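Local coordinates for L-threonine dehydrogenase (Flavobacterium frigidimaris, PDB 2YY7), which probably catalyses the NAD-dependent oxidation of L-threonine at its 3-hydroxyl, as an NAD-binding member of the epimerase/dehydratase family, at residues 233-246 / 282-296. Sequence-based numbering, arbitrary orientation.
Sequences KIKIHSSYNLAAMS and SIDDSQAREDWDWKH
Tyr-240 packs against Trp-292, and Leu-242 against Trp-292 and Trp-294, where the short helix 286-292 and its flanking loops cover the edge of the main sheet at 240-241. The contact is mixed, combining aromatic packing with hydrogen bonds. Trp-292 points the edge of its indole, NE1 foremost, at the centre of one face of the Tyr-240 ring. This T-shaped pair has planes 86° apart and centroids 4.5 Å apart. Ile-236 CB lies over the opposite face. Three hydrogen bonds hold the hydroxyl: Tyr-240 OH donates to Asp-291 OD2 (2.7 Å), on the anti side of the carboxylate, and accepts from the backbone N of Lys-235 and Ile-236. A phenylalanine here would probably leave Asp-291 OD2 without this donor and the two backbone N-H groups without their acceptor.

The fold is the Rossmann-type fold of the short-chain dehydrogenase/reductase superfamily. Strand 240-241 runs parallel to strand 164-174, and Leu-242 lies about 6 Å, side chain to side chain, from Leu-173 of the NAD site. Leu-242 CG is anti to the backbone N (chi1 -170°), which carries CD1 over the five-membered ring of Trp-294, 3.4 Å from its centroid, in a CH-pi contact. The same indole donates in its own plane from NE1 to Ala-243 O (3.1 Å). Asp-285 OD1 accepts from Ala-243 N (2.8 Å), above the carboxylate plane. Its OD2 takes a nearly straight salt-bridge bond from Arg-289 NE, which would probably keep this aspartate charged. Asn-241 ND2 donates to Asp-284 O (3.2 Å), while Asn-241 OD1 is held by Arg-169. One water links Asn-241 O to Ala-288 N; another links Ser-246 OG to Ile-283 N. Ser-246 OG is also hydrogen-bonded to Ala-281 O.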
ATOM      1  N   LYS A 233       4.299  24.473   7.445  1.00 20.50           N
ATOM      2  CA  LYS A 233       2.959  24.206   7.955  1.00 20.30           C
ATOM      3  C   LYS A 233       2.438  22.849   7.507  1.00 19.55           C
ATOM      4  O   LYS A 233       1.451  22.354   8.044  1.00 19.62           O
ATOM      5  CB  LYS A 233       1.979  25.299   7.520  1.00 20.84           C
ATOM      6  CG  LYS A 233       2.066  26.566   8.362  1.00 22.90           C
ATOM      7  CD  LYS A 233       0.973  27.548   7.982  1.00 28.42           C
ATOM      8  CE  LYS A 233       1.041  28.812   8.824  1.00 32.27           C
ATOM      9  NZ  LYS A 233       0.015  29.807   8.389  1.00 36.06           N
ATOM     10  N   ILE A 234       3.101  22.257   6.518  1.00 18.18           N
ATOM     11  CA  ILE A 234       2.713  20.943   6.016  1.00 16.95           C
ATOM     12  C   ILE A 234       3.435  19.927   6.893  1.00 16.34           C
ATOM     13  O   ILE A 234       4.605  19.629   6.676  1.00 16.49           O
ATOM     14  CB  ILE A 234       3.147  20.760   4.544  1.00 17.06           C
ATOM     15  CG1 ILE A 234       2.585  21.903   3.691  1.00 16.79           C
ATOM     16  CG2 ILE A 234       2.671  19.407   4.019  1.00 17.62           C
ATOM     17  CD1 ILE A 234       1.069  22.040   3.738  1.00 14.73           C
ATOM     18  N   LYS A 235       2.735  19.400   7.891  1.00 15.78           N
ATOM     19  CA  LYS A 235       3.334  18.454   8.819  1.00 15.74           C
ATOM     20  C   LYS A 235       3.100  16.982   8.489  1.00 15.72           C
ATOM     21  O   LYS A 235       3.806  16.111   8.995  1.00 15.51           O
ATOM     22  CB  LYS A 235       2.847  18.763  10.236  1.00 17.26           C
ATOM     23  CG  LYS A 235       3.145  20.203  10.664  1.00 18.37           C
ATOM     24  CD  LYS A 235       2.753  20.456  12.107  1.00 24.41           C
ATOM     25  CE  LYS A 235       2.975  21.914  12.486  1.00 28.02           C
ATOM     26  NZ  LYS A 235       4.383  22.345  12.254  1.00 31.52           N
ATOM     27  N   ILE A 236       2.109  16.706   7.652  1.00 14.42           N
ATOM     28  CA  ILE A 236       1.813  15.337   7.254  1.00 14.11           C
ATOM     29  C   ILE A 236       2.213  15.218   5.785  1.00 13.73           C
ATOM     30  O   ILE A 236       1.757  15.991   4.937  1.00 11.91           O
ATOM     31  CB  ILE A 236       0.317  15.012   7.443  1.00 14.37           C
ATOM     32  CG1 ILE A 236      -0.065  15.218   8.916  1.00 16.51           C
ATOM     33  CG2 ILE A 236       0.035  13.570   7.019  1.00 13.85           C
ATOM     34  CD1 ILE A 236      -1.519  14.919   9.240  1.00 17.60           C
ATOM     35  N   HIS A 237       3.067  14.244   5.486  1.00 12.69           N
ATOM     36  CA  HIS A 237       3.562  14.080   4.130  1.00 13.01           C
ATOM     37  C   HIS A 237       3.017  12.886   3.352  1.00 11.68           C
ATOM     38  O   HIS A 237       3.499  12.560   2.262  1.00 11.22           O
ATOM     39  CB  HIS A 237       5.087  14.096   4.194  1.00 13.02           C
ATOM     40  CG  HIS A 237       5.619  15.291   4.925  1.00 15.08           C
ATOM     41  ND1 HIS A 237       5.546  16.568   4.409  1.00 14.25           N
ATOM     42  CD2 HIS A 237       6.140  15.420   6.169  1.00 16.10           C
ATOM     43  CE1 HIS A 237       5.997  17.431   5.303  1.00 13.95           C
ATOM     44  NE2 HIS A 237       6.362  16.761   6.380  1.00 14.52           N
ATOM     45  N   SER A 238       1.999  12.249   3.922  1.00 11.18           N
ATOM     46  CA  SER A 238       1.311  11.140   3.280  1.00 10.68           C
ATOM     47  C   SER A 238       0.134  11.862   2.622  1.00 11.83           C
ATOM     48  O   SER A 238       0.214  12.256   1.459  1.00 11.05           O
ATOM     49  CB  SER A 238       0.832  10.129   4.331  1.00 10.61           C
ATOM     50  OG  SER A 238       0.177  10.775   5.412  1.00  9.32           O
ATOM     51  N   SER A 239      -0.944  12.059   3.378  1.00 12.10           N
ATOM     52  CA  SER A 239      -2.111  12.788   2.879  1.00 10.95           C
ATOM     53  C   SER A 239      -2.984  13.195   4.062  1.00 11.39           C
ATOM     54  O   SER A 239      -3.114  12.449   5.036  1.00 11.47           O
ATOM     55  CB  SER A 239      -2.924  11.939   1.900  1.00  9.92           C
ATOM     56  OG  SER A 239      -3.908  12.730   1.241  1.00 10.34           O
ATOM     57  N   TYR A 240      -3.574  14.383   3.969  1.00 10.79           N
ATOM     58  CA  TYR A 240      -4.429  14.918   5.026  1.00 10.93           C
ATOM     59  C   TYR A 240      -5.881  14.484   4.935  1.00 10.92           C
ATOM     60  O   TYR A 240      -6.464  14.462   3.849  1.00 10.36           O
ATOM     61  CB  TYR A 240      -4.417  16.452   4.989  1.00 11.10           C
ATOM     62  CG  TYR A 240      -3.260  17.115   5.694  1.00  9.48           C
ATOM     63  CD1 TYR A 240      -3.332  17.416   7.055  1.00 10.37           C
ATOM     64  CD2 TYR A 240      -2.106  17.467   5.000  1.00  9.64           C
ATOM     65  CE1 TYR A 240      -2.277  18.058   7.708  1.00 10.01           C
ATOM     66  CE2 TYR A 240      -1.048  18.108   5.642  1.00  9.73           C
ATOM     67  CZ  TYR A 240      -1.143  18.400   6.994  1.00 10.66           C
ATOM     68  OH  TYR A 240      -0.108  19.045   7.626  1.00 10.34           O
ATOM     69  N   ASN A 241      -6.463  14.128   6.076  1.00 11.24           N
ATOM     70  CA  ASN A 241      -7.878  13.800   6.109  1.00 12.19           C
ATOM     71  C   ASN A 241      -8.491  15.168   5.784  1.00 12.33           C
ATOM     72  O   ASN A 241      -7.924  16.201   6.148  1.00 11.29           O
ATOM     73  CB  ASN A 241      -8.307  13.360   7.516  1.00 13.48           C
ATOM     74  CG  ASN A 241      -8.413  11.846   7.660  1.00 12.95           C
ATOM     75  OD1 ASN A 241      -8.091  11.093   6.743  1.00 15.53           O
ATOM     76  ND2 ASN A 241      -8.868  11.399   8.822  1.00 10.73           N
ATOM     77  N   LEU A 242      -9.622  15.182   5.093  1.00 12.29           N
ATOM     78  CA  LEU A 242     -10.282  16.432   4.731  1.00 12.02           C
ATOM     79  C   LEU A 242     -11.789  16.210   4.810  1.00 12.62           C
ATOM     80  O   LEU A 242     -12.313  15.264   4.228  1.00 11.91           O
ATOM     81  CB  LEU A 242      -9.894  16.845   3.305  1.00 11.06           C
ATOM     82  CG  LEU A 242     -10.321  18.252   2.875  1.00 12.00           C
ATOM     83  CD1 LEU A 242      -9.344  19.275   3.446  1.00 11.83           C
ATOM     84  CD2 LEU A 242     -10.339  18.347   1.353  1.00 12.10           C
ATOM     85  N   ALA A 243     -12.493  17.077   5.525  1.00 13.28           N
ATOM     86  CA  ALA A 243     -13.930  16.900   5.668  1.00 13.48           C
ATOM     87  C   ALA A 243     -14.742  18.176   5.534  1.00 13.24           C
ATOM     88  O   ALA A 243     -14.221  19.286   5.669  1.00 12.92           O
ATOM     89  CB  ALA A 243     -14.229  16.243   7.009  1.00 13.29           C
ATOM     90  N   ALA A 244     -16.030  17.991   5.265  1.00 13.67           N
ATOM     91  CA  ALA A 244     -16.977  19.087   5.129  1.00 13.77           C
ATOM     92  C   ALA A 244     -18.358  18.584   5.549  1.00 14.42           C
ATOM     93  O   ALA A 244     -18.896  19.019   6.563  1.00 15.31           O
ATOM     94  CB  ALA A 244     -17.010  19.593   3.683  1.00 12.77           C
ATOM     95  N   MET A 245     -18.911  17.649   4.777  1.00 14.55           N
ATOM     96  CA  MET A 245     -20.234  17.097   5.066  1.00 15.52           C
ATOM     97  C   MET A 245     -20.261  15.579   5.150  1.00 14.70           C
ATOM     98  O   MET A 245     -19.326  14.895   4.744  1.00 14.74           O
ATOM     99  CB  MET A 245     -21.234  17.476   3.971  1.00 14.66           C
ATOM    100  CG  MET A 245     -21.158  18.889   3.454  1.00 17.68           C
ATOM    101  SD  MET A 245     -22.317  19.064   2.081  1.00 17.47           S
ATOM    102  CE  MET A 245     -21.319  18.451   0.711  1.00 19.83           C
ATOM    103  N   SER A 246     -21.380  15.075   5.657  1.00 15.09           N
ATOM    104  CA  SER A 246     -21.654  13.648   5.772  1.00 13.92           C
ATOM    105  C   SER A 246     -23.170  13.575   5.747  1.00 13.79           C
ATOM    106  O   SER A 246     -23.845  14.242   6.540  1.00 12.99           O
ATOM    107  CB  SER A 246     -21.115  13.058   7.085  1.00 15.40           C
ATOM    108  OG  SER A 246     -19.747  12.687   6.966  1.00 17.19           O
ATOM    109  N   SER A 282     -18.138   9.320   8.285  1.00 11.01           N
ATOM    110  CA  SER A 282     -17.697  10.697   8.523  1.00 11.93           C
ATOM    111  C   SER A 282     -16.197  10.721   8.835  1.00 12.27           C
ATOM    112  O   SER A 282     -15.653   9.751   9.359  1.00 12.07           O
ATOM    113  CB  SER A 282     -18.483  11.310   9.685  1.00 12.00           C
ATOM    114  OG  SER A 282     -18.258  10.576  10.874  1.00 12.90           O
ATOM    115  N   ILE A 283     -15.547  11.845   8.543  1.00 12.57           N
ATOM    116  CA  ILE A 283     -14.100  11.987   8.725  1.00 13.05           C
ATOM    117  C   ILE A 283     -13.652  13.094   9.688  1.00 13.12           C
ATOM    118  O   ILE A 283     -14.217  14.186   9.689  1.00 12.48           O
ATOM    119  CB  ILE A 283     -13.427  12.266   7.346  1.00 13.30           C
ATOM    120  CG1 ILE A 283     -13.732  11.129   6.365  1.00 12.86           C
ATOM    121  CG2 ILE A 283     -11.923  12.474   7.518  1.00 13.17           C
ATOM    122  CD1 ILE A 283     -13.086   9.811   6.710  1.00 12.44           C
ATOM    123  N   ASP A 284     -12.629  12.809  10.494  1.00 11.83           N
ATOM    124  CA  ASP A 284     -12.078  13.803  11.422  1.00 13.21           C
ATOM    125  C   ASP A 284     -10.864  14.448  10.749  1.00 11.88           C
ATOM    126  O   ASP A 284      -9.816  13.819  10.622  1.00 10.61           O
ATOM    127  CB  ASP A 284     -11.638  13.146  12.737  1.00 12.68           C
ATOM    128  CG  ASP A 284     -10.993  14.137  13.706  1.00 16.15           C
ATOM    129  OD1 ASP A 284     -10.613  13.720  14.820  1.00 19.41           O
ATOM    130  OD2 ASP A 284     -10.862  15.331  13.360  1.00 16.85           O
ATOM    131  N   ASP A 285     -11.005  15.702  10.323  1.00 12.11           N
ATOM    132  CA  ASP A 285      -9.913  16.393   9.647  1.00 11.83           C
ATOM    133  C   ASP A 285      -9.249  17.477  10.494  1.00 11.27           C
ATOM    134  O   ASP A 285      -8.827  18.503   9.959  1.00 11.41           O
ATOM    135  CB  ASP A 285     -10.421  17.024   8.352  1.00 12.06           C
ATOM    136  CG  ASP A 285     -11.471  18.096   8.598  1.00 14.84           C
ATOM    137  OD1 ASP A 285     -11.871  18.760   7.624  1.00 13.13           O
ATOM    138  OD2 ASP A 285     -11.899  18.274   9.761  1.00 11.67           O
ATOM    139  N   SER A 286      -9.140  17.242  11.800  1.00 11.57           N
ATOM    140  CA  SER A 286      -8.532  18.215  12.712  1.00 12.08           C
ATOM    141  C   SER A 286      -7.093  18.627  12.386  1.00 11.78           C
ATOM    142  O   SER A 286      -6.734  19.796  12.553  1.00 12.57           O
ATOM    143  CB  SER A 286      -8.589  17.694  14.151  1.00 11.16           C
ATOM    144  OG  SER A 286      -9.930  17.635  14.611  1.00 13.78           O
ATOM    145  N   GLN A 287      -6.265  17.688  11.933  1.00 12.04           N
ATOM    146  CA  GLN A 287      -4.881  18.031  11.604  1.00 13.49           C
ATOM    147  C   GLN A 287      -4.812  19.045  10.463  1.00 12.30           C
ATOM    148  O   GLN A 287      -3.963  19.939  10.463  1.00 13.15           O
ATOM    149  CB  GLN A 287      -4.072  16.782  11.230  1.00 13.70           C
ATOM    150  CG  GLN A 287      -3.589  15.940  12.411  1.00 19.04           C
ATOM    151  CD  GLN A 287      -4.654  15.002  12.963  1.00 22.79           C
ATOM    152  OE1 GLN A 287      -4.378  14.186  13.847  1.00 26.33           O
ATOM    153  NE2 GLN A 287      -5.872  15.113  12.447  1.00 23.55           N
ATOM    154  N   ALA A 288      -5.703  18.908   9.486  1.00 12.10           N
ATOM    155  CA  ALA A 288      -5.721  19.836   8.358  1.00 11.50           C
ATOM    156  C   ALA A 288      -6.105  21.237   8.827  1.00 12.23           C
ATOM    157  O   ALA A 288      -5.483  22.231   8.439  1.00 12.48           O
ATOM    158  CB  ALA A 288      -6.705  19.353   7.298  1.00 10.19           C
ATOM    159  N   ARG A 289      -7.134  21.315   9.662  1.00 11.89           N
ATOM    160  CA  ARG A 289      -7.595  22.602  10.172  1.00 13.72           C
ATOM    161  C   ARG A 289      -6.542  23.244  11.074  1.00 14.04           C
ATOM    162  O   ARG A 289      -6.351  24.459  11.049  1.00 13.63           O
ATOM    163  CB  ARG A 289      -8.919  22.419  10.927  1.00 12.43           C
ATOM    164  CG  ARG A 289      -9.997  21.746  10.075  1.00 12.76           C
ATOM    165  CD  ARG A 289     -11.365  21.667  10.755  1.00 14.62           C
ATOM    166  NE  ARG A 289     -12.309  20.944   9.905  1.00 16.43           N
ATOM    167  CZ  ARG A 289     -13.342  21.486   9.264  1.00 21.14           C
ATOM    168  NH1 ARG A 289     -13.607  22.784   9.367  1.00 18.01           N
ATOM    169  NH2 ARG A 289     -14.094  20.728   8.480  1.00 16.70           N
ATOM    170  N   GLU A 290      -5.848  22.421  11.853  1.00 14.75           N
ATOM    171  CA  GLU A 290      -4.820  22.911  12.766  1.00 18.10           C
ATOM    172  C   GLU A 290      -3.514  23.293  12.062  1.00 17.56           C
ATOM    173  O   GLU A 290      -2.945  24.351  12.335  1.00 17.94           O
ATOM    174  CB  GLU A 290      -4.544  21.853  13.843  1.00 17.62           C
ATOM    175  CG  GLU A 290      -3.311  22.106  14.699  1.00 23.56           C
ATOM    176  CD  GLU A 290      -3.072  21.000  15.719  1.00 23.93           C
ATOM    177  OE1 GLU A 290      -2.029  21.034  16.408  1.00 33.82           O
ATOM    178  OE2 GLU A 290      -3.927  20.095  15.833  1.00 32.49           O
ATOM    179  N   ASP A 291      -3.047  22.441  11.152  1.00 16.42           N
ATOM    180  CA  ASP A 291      -1.793  22.697  10.440  1.00 15.79           C
ATOM    181  C   ASP A 291      -1.811  23.829   9.420  1.00 15.69           C
ATOM    182  O   ASP A 291      -0.907  24.667   9.409  1.00 14.79           O
ATOM    183  CB  ASP A 291      -1.300  21.425   9.747  1.00 15.21           C
ATOM    184  CG  ASP A 291      -0.943  20.323  10.730  1.00 17.27           C
ATOM    185  OD1 ASP A 291      -0.867  20.604  11.947  1.00 17.81           O
ATOM    186  OD2 ASP A 291      -0.729  19.177  10.278  1.00 15.61           O
ATOM    187  N   TRP A 292      -2.814  23.854   8.546  1.00 14.44           N
ATOM    188  CA  TRP A 292      -2.871  24.914   7.548  1.00 14.94           C
ATOM    189  C   TRP A 292      -4.191  25.674   7.472  1.00 15.35           C
ATOM    190  O   TRP A 292      -4.527  26.250   6.437  1.00 15.53           O
ATOM    191  CB  TRP A 292      -2.484  24.375   6.158  1.00 13.44           C
ATOM    192  CG  TRP A 292      -3.095  23.060   5.781  1.00 13.39           C
ATOM    193  CD1 TRP A 292      -2.646  21.814   6.127  1.00 10.87           C
ATOM    194  CD2 TRP A 292      -4.238  22.855   4.942  1.00 11.67           C
ATOM    195  NE1 TRP A 292      -3.436  20.847   5.548  1.00 10.86           N
ATOM    196  CE2 TRP A 292      -4.420  21.458   4.816  1.00 11.78           C
ATOM    197  CE3 TRP A 292      -5.124  23.716   4.280  1.00 13.61           C
ATOM    198  CZ2 TRP A 292      -5.455  20.902   4.053  1.00  9.64           C
ATOM    199  CZ3 TRP A 292      -6.153  23.164   3.521  1.00 10.88           C
ATOM    200  CH2 TRP A 292      -6.307  21.769   3.414  1.00 12.67           C
ATOM    201  N   ASP A 293      -4.927  25.681   8.578  1.00 16.07           N
ATOM    202  CA  ASP A 293      -6.189  26.408   8.674  1.00 17.85           C
ATOM    203  C   ASP A 293      -7.306  26.007   7.724  1.00 17.05           C
ATOM    204  O   ASP A 293      -8.035  26.867   7.229  1.00 16.02           O
ATOM    205  CB  ASP A 293      -5.935  27.906   8.516  1.00 19.40           C
ATOM    206  CG  ASP A 293      -5.187  28.496   9.690  1.00 26.96           C
ATOM    207  OD1 ASP A 293      -5.692  28.374  10.826  1.00 31.74           O
ATOM    208  OD2 ASP A 293      -4.102  29.080   9.474  1.00 35.66           O
ATOM    209  N   TRP A 294      -7.456  24.713   7.465  1.00 16.81           N
ATOM    210  CA  TRP A 294      -8.530  24.272   6.591  1.00 15.60           C
ATOM    211  C   TRP A 294      -9.878  24.572   7.241  1.00 16.45           C
ATOM    212  O   TRP A 294     -10.046  24.389   8.443  1.00 15.63           O
ATOM    213  CB  TRP A 294      -8.440  22.766   6.329  1.00 15.05           C
ATOM    214  CG  TRP A 294      -9.717  22.191   5.761  1.00 13.07           C
ATOM    215  CD1 TRP A 294     -10.441  21.149   6.263  1.00 12.95           C
ATOM    216  CD2 TRP A 294     -10.420  22.638   4.592  1.00 14.65           C
ATOM    217  NE1 TRP A 294     -11.547  20.917   5.484  1.00 12.78           N
ATOM    218  CE2 TRP A 294     -11.562  21.816   4.451  1.00 13.11           C
ATOM    219  CE3 TRP A 294     -10.197  23.654   3.651  1.00 13.05           C
ATOM    220  CZ2 TRP A 294     -12.480  21.976   3.406  1.00 13.23           C
ATOM    221  CZ3 TRP A 294     -11.113  23.814   2.610  1.00 15.35           C
ATOM    222  CH2 TRP A 294     -12.241  22.977   2.499  1.00 13.73           C
ATOM    223  N   LYS A 295     -10.826  25.036   6.433  1.00 16.79           N
ATOM    224  CA  LYS A 295     -12.181  25.329   6.886  1.00 19.08           C
ATOM    225  C   LYS A 295     -13.141  25.248   5.698  1.00 18.56           C
ATOM    226  O   LYS A 295     -12.933  25.910   4.684  1.00 19.40           O
ATOM    227  CB  LYS A 295     -12.257  26.715   7.543  1.00 20.06           C
ATOM    228  CG  LYS A 295     -11.328  27.791   6.967  1.00 26.83           C
ATOM    229  CD  LYS A 295     -11.644  28.167   5.519  1.00 32.46           C
ATOM    230  CE  LYS A 295     -10.603  27.602   4.554  1.00 32.89           C
ATOM    231  NZ  LYS A 295     -10.897  27.952   3.133  1.00 32.73           N
ATOM    232  N   HIS A 296     -14.180  24.425   5.815  1.00 17.52           N
ATOM    233  CA  HIS A 296     -15.152  24.281   4.734  1.00 17.08           C
ATOM    234  C   HIS A 296     -16.215  25.363   4.849  1.00 17.08           C
ATOM    235  O   HIS A 296     -16.447  25.896   5.932  1.00 17.17           O
ATOM    236  CB  HIS A 296     -15.799  22.891   4.771  1.00 16.47           C
ATOM    237  CG  HIS A 296     -16.665  22.649   5.969  1.00 17.38           C
ATOM    238  ND1 HIS A 296     -18.038  22.766   5.931  1.00 15.82           N
ATOM    239  CD2 HIS A 296     -16.355  22.278   7.234  1.00 16.03           C
ATOM    240  CE1 HIS A 296     -18.537  22.476   7.120  1.00 15.80           C
ATOM    241  NE2 HIS A 296     -17.535  22.177   7.928  1.00 18.59           N
TER
HETATM  242  O   HOH W   1      -6.559  16.087   8.751  1.00  8.18           O
HETATM  243  O   HOH W   2     -17.206  13.899   7.086  1.00 18.92           O